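Local coordinates for protein ribosome biogenesis GTPase A (Thermotoga maritima, PDB 3CNL) that binds GTP and probably hydrolyses it while serving a late step in the assembly of the 50S ribosomal subunit, at residues Arg187-Phe192 and Glu204-Phe209; Arg211-Leu216 and Leu228-Thr233. One frame throughout, in Å; residues are numbered along the deposited sequence.

How the contacts relate
Both contacts belong to the helical C-terminal part of this circularly permuted GTPase, and both use helix 202-212. Contact 1 pairs that helix with helix 182-196 through three phenylalanine rings and is buried. Contact 2 lies where helix 202-212 ends and the chain turns back to helix 224-236; it is only partly buried, with Leu215 inside and Arg213 exposed, and aliphatic side chains and the length of an arginine replace aromatic rings. The two meet mainly at Phe231 of helix 224-236, whose ring packs edge-to-face with Phe192, Phe205 and Phe206, and Ala188 also packs on Phe232. Chemistry thus follows depth, with aromatic packing inside and a leucine pair bordered by charge toward the surface.

Contact 1 of 2, residues Arg187-Phe192 and Glu204-Phe209; sequences RAFEIF and EFFEDF
Phe189 reaches from helix 182-196 to two consecutive phenylalanines of helix 202-212, and the three rings form an aromatic cluster. No hydrogen bond or salt bridge crosses between 187-192 and 204-209. In the closer pair the far corner of the Phe189 ring lies over one face of Phe205, with Phe189 CE1 only 3.3 Å from Phe205 CG and Phe189 CZ 3.4 Å from Phe205 CB. The planes meet at 42°, neither stacked nor edge-to-face, and Phe189 CE1 sits off-centre toward the ring's rim. With CG anti to the backbone N (chi1 -179°), the Phe189 ring is sent across toward helix 202-212, and together with Phe205 it fills the gap between their CA atoms, 9.2 Å apart.

The second pair is offset edge-to-face. Phe206 turns its edge toward the face of Phe189, the planes at 67° and the centroids 5.3 Å apart, and its CE2 comes to 3.6 Å from Phe189 CD1. Phe205 and Phe206 also pack together, Phe205 CD2 lying over the centre of one Phe206 face. Trimming Phe205 to an alanine would probably leave Phe189 CE1 and CZ without the ring beneath them and Phe206 without support on that face.

Polar interactions stay off this interface. Within 187-192, Arg187 NH1 binds Glu190 OE2 at 2.7 Å, nearly straight and in the guanidinium plane, while Arg187 NH2 forms a salt bridge to Asp163, tying this side of the helix to helix 162-170.

The cluster continues onto Phe231 of helix 224-236, and Leu228 of the same helix touches Phe206. Ser200, in the loop joining the two paired helices, touches both Phe189 and Phe205. Helices 182-196, 202-212 and 224-236 thereby share one aromatic core, away from the nucleotide site.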
loop_
_atom_site.group_PDB
_atom_site.type_symbol
_atom_site.label_atom_id
_atom_site.label_comp_id
_atom_site.label_asym_id
_atom_site.label_seq_id
_atom_site.Cartn_x
_atom_site.Cartn_y
_atom_site.Cartn_z
ATOM N N ARG A 187 -14.862 -0.364 -11.840
ATOM C CA ARG A 187 -14.901 0.189 -10.474
ATOM C C ARG A 187 -13.654 1.022 -10.179
ATOM O O ARG A 187 -13.733 2.132 -9.667
ATOM C CB ARG A 187 -14.922 -0.961 -9.459
ATOM C CG ARG A 187 -15.815 -0.812 -8.231
ATOM C CD ARG A 187 -15.466 0.213 -7.188
ATOM N NE ARG A 187 -16.308 1.395 -7.338
ATOM C CZ ARG A 187 -16.485 2.372 -6.450
ATOM N NH1 ARG A 187 -17.249 3.400 -6.783
ATOM N NH2 ARG A 187 -15.918 2.352 -5.249
ATOM N N ALA A 188 -12.498 0.444 -10.449
ATOM C CA ALA A 188 -11.218 1.139 -10.251
ATOM C C ALA A 188 -11.161 2.428 -11.055
ATOM O O ALA A 188 -10.718 3.453 -10.547
ATOM C CB ALA A 188 -10.057 0.232 -10.646
ATOM N N PHE A 189 -11.575 2.376 -12.318
ATOM C CA PHE A 189 -11.609 3.599 -13.135
ATOM C C PHE A 189 -12.593 4.625 -12.537
ATOM O O PHE A 189 -12.266 5.798 -12.424
ATOM C CB PHE A 189 -11.944 3.299 -14.618
ATOM C CG PHE A 189 -11.971 4.528 -15.476
ATOM C CD1 PHE A 189 -10.794 5.225 -15.746
ATOM C CD2 PHE A 189 -13.168 5.021 -15.978
ATOM C CE1 PHE A 189 -10.817 6.398 -16.523
ATOM C CE2 PHE A 189 -13.199 6.183 -16.752
ATOM C CZ PHE A 189 -12.026 6.862 -17.027
ATOM N N GLU A 190 -13.771 4.169 -12.120
ATOM C CA GLU A 190 -14.759 5.047 -11.471
ATOM C C GLU A 190 -14.161 5.777 -10.252
ATOM O O GLU A 190 -14.310 6.994 -10.096
ATOM C CB GLU A 190 -15.991 4.226 -11.062
ATOM C CG GLU A 190 -17.105 5.016 -10.401
ATOM C CD GLU A 190 -18.329 4.150 -10.150
ATOM O OE1 GLU A 190 -19.359 4.380 -10.817
ATOM O OE2 GLU A 190 -18.259 3.215 -9.322
ATOM N N ILE A 191 -13.471 5.029 -9.405
ATOM C CA ILE A 191 -12.813 5.595 -8.223
ATOM C C ILE A 191 -11.767 6.609 -8.639
ATOM O O ILE A 191 -11.738 7.730 -8.110
ATOM C CB ILE A 191 -12.178 4.500 -7.322
ATOM C CG1 ILE A 191 -13.252 3.575 -6.760
ATOM C CG2 ILE A 191 -11.352 5.135 -6.160
ATOM C CD1 ILE A 191 -12.681 2.258 -6.251
ATOM N N PHE A 192 -10.939 6.233 -9.619
ATOM C CA PHE A 192 -9.959 7.149 -10.163
ATOM C C PHE A 192 -10.625 8.423 -10.714
ATOM O O PHE A 192 -10.267 9.550 -10.333
ATOM C CB PHE A 192 -9.111 6.466 -11.249
ATOM C CG PHE A 192 -8.144 7.393 -11.900
ATOM C CD1 PHE A 192 -6.974 7.755 -11.242
ATOM C CD2 PHE A 192 -8.423 7.960 -13.154
ATOM C CE1 PHE A 192 -6.083 8.637 -11.825
ATOM C CE2 PHE A 192 -7.532 8.850 -13.746
ATOM C CZ PHE A 192 -6.366 9.186 -13.087
ATOM N N GLU A 204 -14.241 4.655 -23.698
ATOM C CA GLU A 204 -13.602 5.753 -24.414
ATOM C C GLU A 204 -12.243 6.123 -23.830
ATOM O O GLU A 204 -11.307 6.433 -24.577
ATOM C CB GLU A 204 -14.476 6.995 -24.376
ATOM C CG GLU A 204 -15.729 6.958 -25.265
ATOM C CD GLU A 204 -16.620 8.172 -25.048
ATOM O OE1 GLU A 204 -16.091 9.261 -24.739
ATOM O OE2 GLU A 204 -17.863 8.043 -25.177
ATOM N N PHE A 205 -12.148 6.142 -22.497
ATOM C CA PHE A 205 -10.898 6.503 -21.845
ATOM C C PHE A 205 -9.764 5.555 -22.239
ATOM O O PHE A 205 -8.664 6.006 -22.582
ATOM C CB PHE A 205 -11.049 6.543 -20.312
ATOM C CG PHE A 205 -9.792 6.954 -19.608
ATOM C CD1 PHE A 205 -9.532 8.298 -19.361
ATOM C CD2 PHE A 205 -8.833 6.001 -19.238
ATOM C CE1 PHE A 205 -8.336 8.682 -18.717
ATOM C CE2 PHE A 205 -7.651 6.377 -18.617
ATOM C CZ PHE A 205 -7.405 7.728 -18.349
ATOM N N PHE A 206 -10.031 4.260 -22.207
ATOM C CA PHE A 206 -8.995 3.253 -22.479
ATOM C C PHE A 206 -8.675 2.996 -23.940
ATOM O O PHE A 206 -7.578 2.552 -24.263
ATOM C CB PHE A 206 -9.286 1.972 -21.710
ATOM C CG PHE A 206 -9.054 2.140 -20.238
ATOM C CD1 PHE A 206 -7.751 2.165 -19.742
ATOM C CD2 PHE A 206 -10.119 2.388 -19.375
ATOM C CE1 PHE A 206 -7.510 2.380 -18.394
ATOM C CE2 PHE A 206 -9.890 2.599 -18.007
ATOM C CZ PHE A 206 -8.589 2.585 -17.522
ATOM N N GLU A 207 -9.616 3.297 -24.829
ATOM C CA GLU A 207 -9.288 3.307 -26.257
ATOM C C GLU A 207 -8.347 4.488 -26.520
ATOM O O GLU A 207 -7.302 4.335 -27.154
ATOM C CB GLU A 207 -10.569 3.370 -27.108
ATOM C CG GLU A 207 -10.448 2.710 -28.488
ATOM C CD GLU A 207 -10.379 3.723 -29.602
ATOM O OE1 GLU A 207 -10.250 3.329 -30.791
ATOM O OE2 GLU A 207 -10.467 4.930 -29.283
ATOM N N ASP A 208 -8.685 5.656 -25.993
ATOM C CA ASP A 208 -7.818 6.823 -26.130
ATOM C C ASP A 208 -6.410 6.659 -25.509
ATOM O O ASP A 208 -5.416 7.060 -26.119
ATOM C CB ASP A 208 -8.488 8.056 -25.560
ATOM C CG ASP A 208 -7.568 9.242 -25.540
ATOM O OD1 ASP A 208 -7.140 9.670 -26.625
ATOM O OD2 ASP A 208 -7.259 9.744 -24.439
ATOM N N PHE A 209 -6.339 6.085 -24.307
ATOM C CA PHE A 209 -5.071 5.815 -23.626
ATOM C C PHE A 209 -4.191 4.898 -24.455
ATOM O O PHE A 209 -2.970 5.111 -24.536
ATOM C CB PHE A 209 -5.317 5.145 -22.259
ATOM C CG PHE A 209 -4.070 5.020 -21.404
ATOM C CD1 PHE A 209 -3.687 6.056 -20.558
ATOM C CD2 PHE A 209 -3.277 3.878 -21.464
ATOM C CE1 PHE A 209 -2.535 5.957 -19.763
ATOM C CE2 PHE A 209 -2.122 3.764 -20.673
ATOM C CZ PHE A 209 -1.760 4.813 -19.821
#

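Contact 2 of 2, residues Arg211-Leu216 and Leu228-Thr233; sequences RKRGLL and LMLFFT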
loop_
_atom_site.group_PDB
_atom_site.type_symbol
_atom_site.label_atom_id
_atom_site.label_comp_id
_atom_site.label_asym_id
_atom_site.label_seq_id
_atom_site.Cartn_x
_atom_site.Cartn_y
_atom_site.Cartn_z
ATOM N N ARG A 211 -4.239 4.380 -27.643
ATOM C CA ARG A 211 -3.767 5.115 -28.796
ATOM C C ARG A 211 -2.661 6.100 -28.407
ATOM O O ARG A 211 -1.597 6.073 -29.007
ATOM C CB ARG A 211 -4.935 5.848 -29.476
ATOM C CG ARG A 211 -5.887 4.951 -30.271
ATOM C CD ARG A 211 -6.890 5.820 -31.036
ATOM N NE ARG A 211 -7.937 5.040 -31.695
ATOM C CZ ARG A 211 -7.815 4.455 -32.893
ATOM N NH1 ARG A 211 -6.683 4.544 -33.585
ATOM N NH2 ARG A 211 -8.826 3.763 -33.398
ATOM N N LYS A 212 -2.896 6.948 -27.402
ATOM C CA LYS A 212 -1.905 7.959 -26.995
ATOM C C LYS A 212 -0.560 7.351 -26.580
ATOM O O LYS A 212 0.457 8.077 -26.518
ATOM C CB LYS A 212 -2.436 8.864 -25.870
ATOM C CG LYS A 212 -3.550 9.838 -26.260
ATOM C CD LYS A 212 -3.055 10.966 -27.161
ATOM C CE LYS A 212 -3.563 10.824 -28.588
ATOM N NZ LYS A 212 -4.965 11.320 -28.690
ATOM N N ARG A 213 -0.564 6.031 -26.325
ATOM C CA ARG A 213 0.599 5.269 -25.832
ATOM C C ARG A 213 1.121 4.222 -26.802
ATOM O O ARG A 213 2.031 3.464 -26.454
ATOM C CB ARG A 213 0.289 4.565 -24.498
ATOM C CG ARG A 213 -0.058 5.491 -23.362
ATOM C CD ARG A 213 0.966 6.599 -23.197
ATOM N NE ARG A 213 0.637 7.437 -22.049
ATOM C CZ ARG A 213 1.011 7.171 -20.801
ATOM N NH1 ARG A 213 1.743 6.100 -20.533
ATOM N NH2 ARG A 213 0.649 7.984 -19.820
ATOM N N GLY A 214 0.544 4.170 -28.001
ATOM C CA GLY A 214 0.979 3.259 -29.061
ATOM C C GLY A 214 0.738 1.786 -28.818
ATOM O O GLY A 214 1.500 0.926 -29.281
ATOM N N LEU A 215 -0.337 1.482 -28.103
ATOM C CA LEU A 215 -0.646 0.103 -27.751
ATOM C C LEU A 215 -1.687 -0.395 -28.737
ATOM O O LEU A 215 -2.876 -0.067 -28.638
ATOM C CB LEU A 215 -1.131 -0.014 -26.289
ATOM C CG LEU A 215 -0.304 0.669 -25.179
ATOM C CD1 LEU A 215 -1.023 0.652 -23.826
ATOM C CD2 LEU A 215 1.101 0.068 -25.033
ATOM N N LEU A 216 -1.205 -1.157 -29.717
ATOM C CA LEU A 216 -2.034 -1.653 -30.813
ATOM C C LEU A 216 -1.789 -3.124 -30.950
ATOM O O LEU A 216 -0.653 -3.563 -30.808
ATOM C CB LEU A 216 -1.664 -0.968 -32.132
ATOM C CG LEU A 216 -2.116 0.459 -32.443
ATOM C CD1 LEU A 216 -1.755 0.770 -33.887
ATOM C CD2 LEU A 216 -3.597 0.709 -32.218
ATOM N N LEU A 228 -4.921 -1.025 -19.839
ATOM C CA LEU A 228 -5.312 -1.221 -18.439
ATOM C C LEU A 228 -4.114 -1.526 -17.549
ATOM O O LEU A 228 -3.938 -0.897 -16.516
ATOM C CB LEU A 228 -6.362 -2.326 -18.295
ATOM C CG LEU A 228 -7.758 -2.091 -18.880
ATOM C CD1 LEU A 228 -8.460 -3.418 -19.145
ATOM C CD2 LEU A 228 -8.604 -1.197 -17.980
ATOM N N MET A 229 -3.311 -2.511 -17.931
ATOM C CA MET A 229 -2.093 -2.846 -17.184
ATOM C C MET A 229 -1.204 -1.626 -16.964
ATOM O O MET A 229 -0.805 -1.332 -15.840
ATOM C CB MET A 229 -1.308 -3.935 -17.932
ATOM C CG MET A 229 0.145 -4.111 -17.491
ATOM S SD MET A 229 0.255 -4.977 -15.910
ATOM C CE MET A 229 1.947 -5.597 -15.933
ATOM N N LEU A 230 -0.897 -0.915 -18.046
ATOM C CA LEU A 230 -0.027 0.254 -17.993
ATOM C C LEU A 230 -0.664 1.410 -17.238
ATOM O O LEU A 230 0.010 2.095 -16.467
ATOM C CB LEU A 230 0.339 0.678 -19.412
ATOM C CG LEU A 230 1.187 1.916 -19.730
ATOM C CD1 LEU A 230 2.525 1.957 -18.998
ATOM C CD2 LEU A 230 1.408 1.959 -21.251
ATOM N N PHE A 231 -1.957 1.645 -17.469
ATOM C CA PHE A 231 -2.634 2.754 -16.784
ATOM C C PHE A 231 -2.557 2.570 -15.270
ATOM O O PHE A 231 -2.127 3.479 -14.541
ATOM C CB PHE A 231 -4.097 2.919 -17.248
ATOM C CG PHE A 231 -4.863 3.935 -16.449
ATOM C CD1 PHE A 231 -4.592 5.285 -16.580
ATOM C CD2 PHE A 231 -5.810 3.534 -15.522
ATOM C CE1 PHE A 231 -5.270 6.220 -15.804
ATOM C CE2 PHE A 231 -6.515 4.483 -14.753
ATOM C CZ PHE A 231 -6.241 5.801 -14.897
ATOM N N PHE A 232 -2.950 1.391 -14.805
ATOM C CA PHE A 232 -3.018 1.133 -13.365
ATOM C C PHE A 232 -1.655 1.022 -12.717
ATOM O O PHE A 232 -1.493 1.349 -11.541
ATOM C CB PHE A 232 -3.935 -0.065 -13.033
ATOM C CG PHE A 232 -5.379 0.221 -13.296
ATOM C CD1 PHE A 232 -6.049 1.190 -12.565
ATOM C CD2 PHE A 232 -6.077 -0.449 -14.310
ATOM C CE1 PHE A 232 -7.394 1.498 -12.841
ATOM C CE2 PHE A 232 -7.412 -0.150 -14.581
ATOM C CZ PHE A 232 -8.070 0.815 -13.847
ATOM N N THR A 233 -0.664 0.631 -13.504
ATOM C CA THR A 233 0.730 0.643 -13.056
ATOM C C THR A 233 1.141 2.081 -12.853
ATOM O O THR A 233 1.707 2.423 -11.821
ATOM C CB THR A 233 1.643 -0.041 -14.084
ATOM O OG1 THR A 233 1.298 -1.428 -14.118
ATOM C CG2 THR A 233 3.123 0.106 -13.701
#
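Leu215 and Leu230 meet through one methyl each, Leu215 CD1 lying 3.8 Å from Leu230 CD2 as the two side chains pass at a slant. The same Leu230 methyl also borders the arginine beside it: Arg213 NH1 approaches CD2 of Leu230 to 4.2 Å, obliquely to the guanidinium plane, a loose van der Waals contact. No hydrogen bond joins 211-216 to 228-233.

The polar end of Arg213 is directed by a charge one turn further along helix 224-236, where its NH1 forms a salt bridge with Glu234 OE1. Arg213 therefore runs past Leu230 on its way to a carboxylate, which probably explains why the guanidinium lies beside a methyl. A chi1 of 177°, with CG anti to the backbone N, carries the Leu230 methyls out from helix 224-236 to meet Leu215 and, on helix 202-212, Phe209.

Leu215 owes its place to the turn before it. Helix 202-212 closes in a Schellman motif, with Gly214 at positive phi (68°) and its N bonded to Arg211 O at 3.0 Å. This reverses the chain and lets Leu215 point back toward helix 224-236, where it also touches Arg226 and Ala227; backbone hydrogen bonding between Leu215 and Asp223 helps fix this loop.

Between the two segments themselves the contact is purely apolar packing, centred on the buried Leu215, while the ion pair of Arg213 with Glu234 lies just beyond 228-233 on the more exposed side. The helix end is thus probably held to helix 224-236 by leucine packing, with that neighbouring charge pair adding to it.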